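Local coordinates for cell division control protein (Pyrococcus abyssi, PDB 6RPP) that is an intein of the HINT fold that probably splices itself out of a precursor of the MCM replicative helicase, joining the flanking protein segments, at residues D6-G14 / H156-F164; K19-R27 / P145-P153. The protein carries 2 engineered substitutions. All blocks are in the same frame, centred on the assembly; numbering follows the deposited sequence. Where two conformers were deposited one is given.

Contact 1 (D6-G14 / H156-F164)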
loop_
_atom_site.group_PDB
_atom_site.type_symbol
_atom_site.label_atom_id
_atom_site.label_comp_id
_atom_site.label_asym_id
_atom_site.label_seq_id
_atom_site.Cartn_x
_atom_site.Cartn_y
_atom_site.Cartn_z
ATOM N N ASP A 6 2.463 -6.579 2.493
ATOM C CA ASP A 6 3.548 -7.570 2.369
ATOM C C ASP A 6 4.793 -7.017 1.625
ATOM O O ASP A 6 4.678 -6.219 0.689
ATOM C CB ASP A 6 2.914 -8.771 1.630
ATOM C CG ASP A 6 3.827 -9.904 1.370
ATOM O OD1 ASP A 6 4.755 -9.823 0.542
ATOM O OD2 ASP A 6 3.572 -11.001 1.909
ATOM N N TYR A 7 5.957 -7.465 2.118
ATOM C CA TYR A 7 7.280 -7.186 1.538
ATOM C C TYR A 7 7.270 -7.127 0.017
ATOM O O TYR A 7 7.890 -6.224 -0.597
ATOM C CB TYR A 7 8.259 -8.264 1.999
ATOM C CG TYR A 7 9.718 -7.964 1.737
ATOM C CD1 TYR A 7 10.212 -7.980 0.461
ATOM C CD2 TYR A 7 10.572 -7.783 2.792
ATOM C CE1 TYR A 7 11.554 -7.731 0.228
ATOM C CE2 TYR A 7 11.930 -7.571 2.563
ATOM C CZ TYR A 7 12.373 -7.505 1.276
ATOM O OH TYR A 7 13.734 -7.281 1.052
ATOM N N GLU A 8 6.594 -8.083 -0.612
ATOM C CA GLU A 8 6.762 -8.292 -2.065
ATOM C C GLU A 8 5.846 -7.398 -2.888
ATOM O O GLU A 8 5.895 -7.483 -4.135
ATOM C CB GLU A 8 6.552 -9.739 -2.449
ATOM C CG GLU A 8 7.595 -10.677 -1.871
ATOM C CD GLU A 8 7.411 -12.111 -2.304
ATOM O OE1 GLU A 8 6.405 -12.748 -1.886
ATOM O OE2 GLU A 8 8.237 -12.638 -3.052
ATOM N N THR A 9 4.968 -6.610 -2.248
ATOM C CA THR A 9 4.153 -5.626 -2.965
ATOM C C THR A 9 5.101 -4.713 -3.738
ATOM O O THR A 9 5.999 -4.143 -3.136
ATOM C CB THR A 9 3.349 -4.808 -1.970
ATOM O OG1 THR A 9 2.667 -5.715 -1.055
ATOM C CG2 THR A 9 2.310 -3.916 -2.659
ATOM N N GLU A 10 4.952 -4.621 -5.079
ATOM C CA GLU A 10 5.920 -3.884 -5.888
ATOM C C GLU A 10 5.438 -2.461 -6.183
ATOM O O GLU A 10 4.410 -2.259 -6.848
ATOM C CB GLU A 10 6.190 -4.639 -7.198
ATOM C CG GLU A 10 6.884 -5.970 -6.964
ATOM C CD GLU A 10 7.503 -6.634 -8.183
ATOM O OE1 GLU A 10 7.393 -6.114 -9.336
ATOM O OE2 GLU A 10 8.097 -7.750 -7.993
ATOM N N VAL A 11 6.172 -1.479 -5.673
ATOM C CA VAL A 11 5.850 -0.058 -5.834
ATOM C C VAL A 11 6.341 0.408 -7.186
ATOM O O VAL A 11 7.507 0.184 -7.537
ATOM C CB VAL A 11 6.529 0.758 -4.726
ATOM C CG1 VAL A 11 6.208 2.222 -4.857
ATOM C CG2 VAL A 11 6.044 0.221 -3.318
ATOM N N VAL A 12 5.459 1.062 -7.951
ATOM C CA VAL A 12 5.869 1.694 -9.206
ATOM C C VAL A 12 6.578 3.018 -8.919
ATOM O O VAL A 12 6.021 3.951 -8.324
ATOM C CB VAL A 12 4.660 1.867 -10.131
ATOM C CG1 VAL A 12 5.086 2.480 -11.486
ATOM C CG2 VAL A 12 3.994 0.559 -10.369
ATOM N N LEU A 13 7.850 3.091 -9.266
ATOM C CA LEU A 13 8.605 4.315 -9.088
ATOM C C LEU A 13 8.433 5.223 -10.305
ATOM O O LEU A 13 8.283 4.758 -11.440
ATOM C CB LEU A 13 10.088 4.000 -8.869
ATOM C CG LEU A 13 10.343 3.140 -7.642
ATOM C CD1 LEU A 13 11.818 2.691 -7.605
ATOM C CD2 LEU A 13 9.960 3.846 -6.376
ATOM N N GLY A 14 8.393 6.536 -10.053
ATOM C CA GLY A 14 8.238 7.475 -11.147
ATOM C C GLY A 14 9.453 7.600 -12.015
ATOM O O GLY A 14 9.382 8.237 -13.071
ATOM N N HIS A 156 -1.838 10.325 0.223
ATOM C CA HIS A 156 -2.088 9.115 1.023
ATOM C C HIS A 156 -2.330 7.868 0.189
ATOM O O HIS A 156 -3.118 6.991 0.581
ATOM C CB HIS A 156 -3.312 9.316 1.914
ATOM C CG HIS A 156 -3.060 10.138 3.120
ATOM N ND1 HIS A 156 -2.476 9.627 4.253
ATOM C CD2 HIS A 156 -3.388 11.422 3.403
ATOM C CE1 HIS A 156 -2.435 10.573 5.180
ATOM N NE2 HIS A 156 -2.934 11.685 4.670
ATOM N N ASN A 157 -1.668 7.730 -0.957
ATOM C CA ASN A 157 -1.700 6.480 -1.660
ATOM C C ASN A 157 -0.530 6.434 -2.620
ATOM O O ASN A 157 0.038 7.477 -2.972
ATOM C CB ASN A 157 -3.048 6.308 -2.420
ATOM C CG ASN A 157 -3.195 7.203 -3.630
ATOM O OD1 ASN A 157 -2.841 6.765 -4.724
ATOM N ND2 ASN A 157 -3.772 8.395 -3.477
ATOM N N PHE A 158 -0.199 5.205 -3.043
ATOM C CA PHE A 158 0.831 4.949 -4.062
ATOM C C PHE A 158 0.409 3.740 -4.862
ATOM O O PHE A 158 -0.263 2.839 -4.345
ATOM C CB PHE A 158 2.244 4.723 -3.464
ATOM C CG PHE A 158 2.274 3.640 -2.403
ATOM C CD1 PHE A 158 2.503 2.296 -2.744
ATOM C CD2 PHE A 158 2.076 3.947 -1.046
ATOM C CE1 PHE A 158 2.513 1.273 -1.836
ATOM C CE2 PHE A 158 2.076 2.936 -0.080
ATOM C CZ PHE A 158 2.299 1.606 -0.446
ATOM N N LEU A 159 0.799 3.737 -6.140
ATOM C CA LEU A 159 0.520 2.598 -7.029
ATOM C C LEU A 159 1.436 1.427 -6.748
ATOM O O LEU A 159 2.673 1.555 -6.802
ATOM C CB LEU A 159 0.703 3.048 -8.469
ATOM C CG LEU A 159 0.402 1.985 -9.531
ATOM C CD1 LEU A 159 -1.054 1.461 -9.455
ATOM C CD2 LEU A 159 0.699 2.687 -10.904
ATOM N N ALA A 160 0.843 0.252 -6.479
ATOM C CA ALA A 160 1.638 -0.948 -6.288
ATOM C C ALA A 160 0.753 -2.144 -6.611
ATOM O O ALA A 160 -0.417 -2.168 -6.251
ATOM C CB ALA A 160 2.159 -1.010 -4.832
ATOM N N ASN A 161 1.346 -3.115 -7.310
ATOM C CA ASN A 161 0.606 -4.341 -7.715
ATOM C C ASN A 161 -0.636 -3.970 -8.536
ATOM O O ASN A 161 -1.645 -4.696 -8.509
ATOM C CB ASN A 161 0.233 -5.196 -6.510
ATOM C CG ASN A 161 1.384 -6.022 -5.991
ATOM O OD1 ASN A 161 2.544 -5.692 -6.231
ATOM N ND2 ASN A 161 1.081 -7.109 -5.305
ATOM N N GLY A 162 -0.566 -2.841 -9.255
ATOM C CA GLY A 162 -1.670 -2.367 -10.061
ATOM C C GLY A 162 -2.836 -1.783 -9.284
ATOM O O GLY A 162 -3.880 -1.534 -9.897
ATOM N N ILE A 163 -2.682 -1.551 -7.964
ATOM C CA ILE A 163 -3.719 -1.017 -7.089
ATOM C C ILE A 163 -3.247 0.312 -6.506
ATOM O O ILE A 163 -2.069 0.457 -6.224
ATOM C CB ILE A 163 -3.997 -2.030 -5.955
ATOM C CG1 ILE A 163 -4.540 -3.353 -6.540
ATOM C CG2 ILE A 163 -4.970 -1.456 -4.907
ATOM C CD1 ILE A 163 -4.587 -4.491 -5.539
ATOM N N PHE A 164 -4.139 1.305 -6.336
ATOM C CA PHE A 164 -3.748 2.527 -5.630
ATOM C C PHE A 164 -3.931 2.232 -4.164
ATOM O O PHE A 164 -5.052 2.258 -3.650
ATOM C CB PHE A 164 -4.590 3.691 -6.145
ATOM C CG PHE A 164 -4.142 4.100 -7.510
ATOM C CD1 PHE A 164 -2.961 4.791 -7.694
ATOM C CD2 PHE A 164 -4.875 3.707 -8.608
ATOM C CE1 PHE A 164 -2.529 5.160 -8.965
ATOM C CE2 PHE A 164 -4.467 4.054 -9.883
ATOM C CZ PHE A 164 -3.284 4.784 -10.054
HETATM O O HOH W 1 3.337 -8.937 -4.629
HETATM O O HOH W 2 3.717 4.173 -7.022
#

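Contact 2 (K19-R27 / P145-P153)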
loop_
_atom_site.group_PDB
_atom_site.type_symbol
_atom_site.label_atom_id
_atom_site.label_comp_id
_atom_site.label_asym_id
_atom_site.label_seq_id
_atom_site.Cartn_x
_atom_site.Cartn_y
_atom_site.Cartn_z
ATOM N N LYS A 19 9.774 -1.782 -7.661
ATOM C CA LYS A 19 10.629 -2.295 -6.585
ATOM C C LYS A 19 9.764 -2.782 -5.423
ATOM O O LYS A 19 8.786 -2.122 -5.030
ATOM C CB LYS A 19 11.573 -1.191 -6.061
ATOM C CG LYS A 19 12.752 -1.631 -5.247
ATOM C CD LYS A 19 13.887 -0.591 -5.431
ATOM C CE LYS A 19 14.667 -0.311 -4.147
ATOM N NZ LYS A 19 15.384 1.011 -4.208
ATOM N N LYS A 20 10.211 -3.886 -4.812
ATOM C CA LYS A 20 9.468 -4.430 -3.675
ATOM C C LYS A 20 9.509 -3.442 -2.538
ATOM O O LYS A 20 10.566 -2.918 -2.204
ATOM C CB LYS A 20 10.066 -5.781 -3.225
ATOM C CG LYS A 20 9.888 -6.876 -4.264
ATOM C CD LYS A 20 10.539 -8.206 -3.809
ATOM C CE LYS A 20 11.799 -8.481 -4.587
ATOM N NZ LYS A 20 12.174 -9.923 -4.466
ATOM N N ILE A 21 8.358 -3.205 -1.901
ATOM C CA ILE A 21 8.321 -2.236 -0.828
ATOM C C ILE A 21 9.248 -2.658 0.314
ATOM O O ILE A 21 9.825 -1.804 0.994
ATOM C CB ILE A 21 6.877 -2.003 -0.338
ATOM C CG1 ILE A 21 6.778 -0.793 0.608
ATOM C CG2 ILE A 21 6.274 -3.269 0.315
ATOM C CD1 ILE A 21 5.367 -0.379 0.981
ATOM N N GLY A 22 9.351 -3.938 0.577
ATOM C CA GLY A 22 10.230 -4.385 1.654
ATOM C C GLY A 22 11.664 -3.978 1.409
ATOM O O GLY A 22 12.391 -3.624 2.346
ATOM N N GLU A 23 12.092 -4.048 0.156
ATOM C CA GLU A 23 13.454 -3.621 -0.181
ATOM C C GLU A 23 13.634 -2.120 0.064
ATOM O O GLU A 23 14.662 -1.683 0.628
ATOM C CB GLU A 23 13.726 -3.983 -1.635
ATOM C CG GLU A 23 15.087 -3.495 -2.167
ATOM C CD GLU A 23 15.425 -4.109 -3.506
ATOM O OE1 GLU A 23 14.823 -5.161 -3.856
ATOM O OE2 GLU A 23 16.303 -3.541 -4.199
ATOM N N ILE A 24 12.719 -1.306 -0.454
ATOM C CA ILE A 24 12.741 0.149 -0.226
ATOM C C ILE A 24 12.809 0.453 1.263
ATOM O O ILE A 24 13.642 1.260 1.711
ATOM C CB ILE A 24 11.489 0.812 -0.842
ATOM C CG1 ILE A 24 11.454 0.637 -2.360
ATOM C CG2 ILE A 24 11.364 2.288 -0.445
ATOM C CD1 ILE A 24 10.073 1.011 -2.940
ATOM N N VAL A 25 11.922 -0.169 2.058
ATOM C CA VAL A 25 11.886 0.192 3.461
ATOM C C VAL A 25 13.129 -0.292 4.214
ATOM O O VAL A 25 13.703 0.467 5.027
ATOM C CB VAL A 25 10.606 -0.363 4.106
ATOM C CG1 VAL A 25 10.666 -0.124 5.595
ATOM C CG2 VAL A 25 9.407 0.343 3.497
ATOM N N GLU A 26 13.515 -1.567 4.031
ATOM C CA GLU A 26 14.628 -2.081 4.821
ATOM C C GLU A 26 15.917 -1.331 4.522
ATOM O O GLU A 26 16.722 -1.123 5.442
ATOM C CB GLU A 26 14.797 -3.567 4.552
ATOM C CG GLU A 26 13.617 -4.416 5.056
ATOM C CD GLU A 26 13.458 -4.430 6.581
ATOM O OE1 GLU A 26 14.349 -3.948 7.340
ATOM O OE2 GLU A 26 12.433 -5.004 7.016
ATOM N N ARG A 27 16.127 -0.890 3.269
ATOM C CA ARG A 27 17.332 -0.110 2.986
ATOM C C ARG A 27 17.309 1.210 3.737
ATOM O O ARG A 27 18.352 1.678 4.225
ATOM C CB ARG A 27 17.459 0.126 1.480
ATOM C CG ARG A 27 18.680 0.944 1.048
ATOM C CD ARG A 27 18.595 1.221 -0.455
ATOM N NE ARG A 27 19.562 2.212 -0.919
ATOM C CZ ARG A 27 20.539 1.943 -1.781
ATOM N NH1 ARG A 27 20.679 0.711 -2.254
ATOM N NH2 ARG A 27 21.385 2.896 -2.163
ATOM N N PRO A 145 7.362 -12.043 9.215
ATOM C CA PRO A 145 6.821 -11.398 10.426
ATOM C C PRO A 145 6.886 -9.872 10.392
ATOM O O PRO A 145 6.641 -9.242 11.432
ATOM C CB PRO A 145 7.705 -11.973 11.529
ATOM C CG PRO A 145 9.048 -12.040 10.858
ATOM C CD PRO A 145 8.728 -12.586 9.449
ATOM N N TRP A 146 7.075 -9.289 9.200
ATOM C CA TRP A 146 7.093 -7.847 9.068
ATOM C C TRP A 146 6.157 -7.408 7.972
ATOM O O TRP A 146 5.937 -8.139 7.010
ATOM C CB TRP A 146 8.492 -7.342 8.737
ATOM C CG TRP A 146 9.482 -7.695 9.767
ATOM C CD1 TRP A 146 10.438 -8.694 9.679
ATOM C CD2 TRP A 146 9.689 -7.057 11.023
ATOM N NE1 TRP A 146 11.163 -8.741 10.817
ATOM C CE2 TRP A 146 10.731 -7.758 11.675
ATOM C CE3 TRP A 146 9.070 -5.989 11.696
ATOM C CZ2 TRP A 146 11.238 -7.374 12.941
ATOM C CZ3 TRP A 146 9.543 -5.622 12.946
ATOM C CH2 TRP A 146 10.605 -6.322 13.563
ATOM N N VAL A 147 5.596 -6.212 8.131
ATOM C CA VAL A 147 4.808 -5.570 7.074
ATOM C C VAL A 147 5.282 -4.125 6.882
ATOM O O VAL A 147 5.983 -3.561 7.733
ATOM C CB VAL A 147 3.304 -5.591 7.376
ATOM C CG1 VAL A 147 2.818 -7.079 7.312
ATOM C CG2 VAL A 147 3.014 -5.086 8.761
ATOM N N TYR A 148 4.823 -3.497 5.774
ATOM C CA TYR A 148 5.518 -2.287 5.306
ATOM C C TYR A 148 4.538 -1.226 4.826
ATOM O O TYR A 148 3.459 -1.520 4.322
ATOM C CB TYR A 148 6.436 -2.656 4.159
ATOM C CG TYR A 148 7.519 -3.630 4.611
ATOM C CD1 TYR A 148 8.656 -3.146 5.208
ATOM C CD2 TYR A 148 7.361 -5.030 4.485
ATOM C CE1 TYR A 148 9.620 -4.005 5.645
ATOM C CE2 TYR A 148 8.354 -5.921 4.925
ATOM C CZ TYR A 148 9.473 -5.370 5.512
ATOM O OH TYR A 148 10.425 -6.265 5.956
ATOM N N ASP A 149 4.963 0.023 4.884
ATOM C CA ASP A 149 4.106 1.087 4.369
ATOM C C ASP A 149 5.003 2.256 4.005
ATOM O O ASP A 149 6.174 2.294 4.375
ATOM C CB ASP A 149 3.079 1.498 5.426
ATOM C CG ASP A 149 1.981 2.397 4.885
ATOM O OD1 ASP A 149 1.706 2.309 3.659
ATOM O OD2 ASP A 149 1.441 3.154 5.724
ATOM N N LEU A 150 4.429 3.217 3.276
ATOM C CA LEU A 150 5.113 4.451 2.929
ATOM C C LEU A 150 4.190 5.601 3.270
ATOM O O LEU A 150 2.973 5.441 3.275
ATOM C CB LEU A 150 5.448 4.563 1.448
ATOM C CG LEU A 150 6.305 3.420 0.928
ATOM C CD1 LEU A 150 6.244 3.511 -0.584
ATOM C CD2 LEU A 150 7.684 3.538 1.442
ATOM N N GLN A 151 4.754 6.762 3.558
ATOM C CA GLN A 151 3.957 7.975 3.705
ATOM C C GLN A 151 4.031 8.817 2.443
ATOM O O GLN A 151 5.124 9.108 1.959
ATOM C CB GLN A 151 4.395 8.805 4.900
ATOM C CG GLN A 151 3.615 10.122 4.973
ATOM C CD GLN A 151 3.958 10.956 6.166
ATOM O OE1 GLN A 151 3.393 10.773 7.244
ATOM N NE2 GLN A 151 4.913 11.872 5.995
ATOM N N VAL A 152 2.870 9.233 1.922
ATOM C CA VAL A 152 2.821 10.060 0.715
ATOM C C VAL A 152 2.034 11.322 1.022
ATOM O O VAL A 152 0.792 11.317 0.982
ATOM C CB VAL A 152 2.196 9.331 -0.483
ATOM C CG1 VAL A 152 2.268 10.238 -1.739
ATOM C CG2 VAL A 152 2.966 7.987 -0.760
ATOM N N PRO A 153 2.701 12.436 1.285
ATOM C CA PRO A 153 1.975 13.635 1.687
ATOM C C PRO A 153 0.991 14.063 0.631
ATOM O O PRO A 153 1.303 14.072 -0.561
ATOM C CB PRO A 153 3.077 14.684 1.864
ATOM C CG PRO A 153 4.239 13.806 2.330
ATOM C CD PRO A 153 4.149 12.562 1.511
#

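Contact 1 (D6-G14 / H156-F164)
Asn-161 has CG beside its own backbone N and opposite its carbonyl carbon (chi1 -79°), which swings OD1 onto the backbone of Glu-10. Asn-161 and Gly-162 form the type I' turn of the beta hairpin made by strands 157-160 and 163-166, close to the C terminus of this HINT-fold intein, and the hairpin is bridged to strand 10-11 at one pair, Val-11 with Ala-160. Glu-10 is gripped through both of its peptide groups: its N donates almost straight to Asn-161 OD1 (2.9 Å, 172° at the hydrogen), tilted out of the amide plane, while its O accepts from Asn-161 N at 3.2 Å. Glu-10 O also lies 3.1 Å from Ala-160 CA, a CA-H...O contact. Beyond the bridge, Val-12 N donates to Leu-159 O over 3.1 Å. An alanine in place of Asn-161 would probably leave Glu-10 N without its acceptor and Arg-90 O without the ND2 donor, with backbone bonds left to hold the turn. Apolar groups fill in alongside. Thr-9 CG2 meets Ala-160 CB at 3.6 Å, while OG1 of the same threonine turns back to Asp-6 O, which also accepts from Thr-9 N. Phe-158 CG lies in the crowded position between N and the carbonyl carbon (chi1 53°), directing the ring toward the strand, where CE1 meets Val-11 CG2 at 4.0 Å. Val-12 and Leu-159 run side by side, pointing the same way. Asn-161 ND2 donates both to Arg-90 O and to a water 3.0 Å away, which in turn gives a weak bond to Glu-8 O.

Contact 2 (K19-R27 / P145-P153)
Ile-21 and Leu-150 meet tip to tip, CD1 of the isoleucine 3.9 Å from CG of the leucine, at the apolar centre where helix 21-35 packs across strand 146-151 of the HINT domain. The short segments of helix and strand approach to 8.2 Å between axes and run at 80°, close to perpendicular, so residues one turn apart, Ile-21 and Gly-22 with Val-25 and Glu-26, fall over the short run 148-150. Val-25 CG2 extends this patch toward Leu-150 CD2, and Phe-158 of strand 157-160 and Ile-49 and Ile-51 of strand 44-56 close round it. Next comes Tyr-148, the strand residue with the most surface covered by the helix. Tyr-148 CB rests 3.9 Å from Ile-21 CG2, and Tyr-148 CD1 is 3.6 Å from Val-25 CB; the isoleucine and valine side chains each cross the tyrosine obliquely. Gly-22 lies over one ring face: its CA is 3.8 Å from the Tyr-148 ring centroid and only 1° off the normal, a CH-pi contact with no side chain to hold the ring away. The Tyr-7 ring also meets that of Tyr-148, roughly at right angles. At the outer edge the Glu-26 chain bends at chi2 (-66°), which turns its carboxylate back to the end of the tyrosine. Tyr-148 OH donates to Glu-26 OE2 at 2.6 Å, near the ring plane and on the anti lone pair, with the carboxylate almost perpendicular to the ring. OE1 forms a salt bridge with Lys-73, which also makes a cation-pi contact with Trp-146. With a lysine on one oxygen and a phenol proton on the other, the carboxylate is likely to stay ionised, and the hydroxyl of the buried tyrosine has its acceptor on the helix that covers its ring.

Overall arrangement
From the N terminus the chain first passes through 6-14, turns, and returns as strand 19-20 beside strand 10-11 before entering helix 21-35. Contact 2 then closes a long loop, most of it beta strand, when the chain returns as strand 146-151, the outer strand of the sheet formed with 39-41, 44-56 and 63-75. A few residues later the hairpin beginning at 157 closes contact 1, so the loop of contact 2 lies wholly within that of contact 1 and the two do not cross. Their N-terminal segments are joined directly: Val-11 N lies 2.8 Å from Lys-19 O, a probable hydrogen bond. Together they tie segments near both ends of the chain to helix 21-35 and edge strand 146-151.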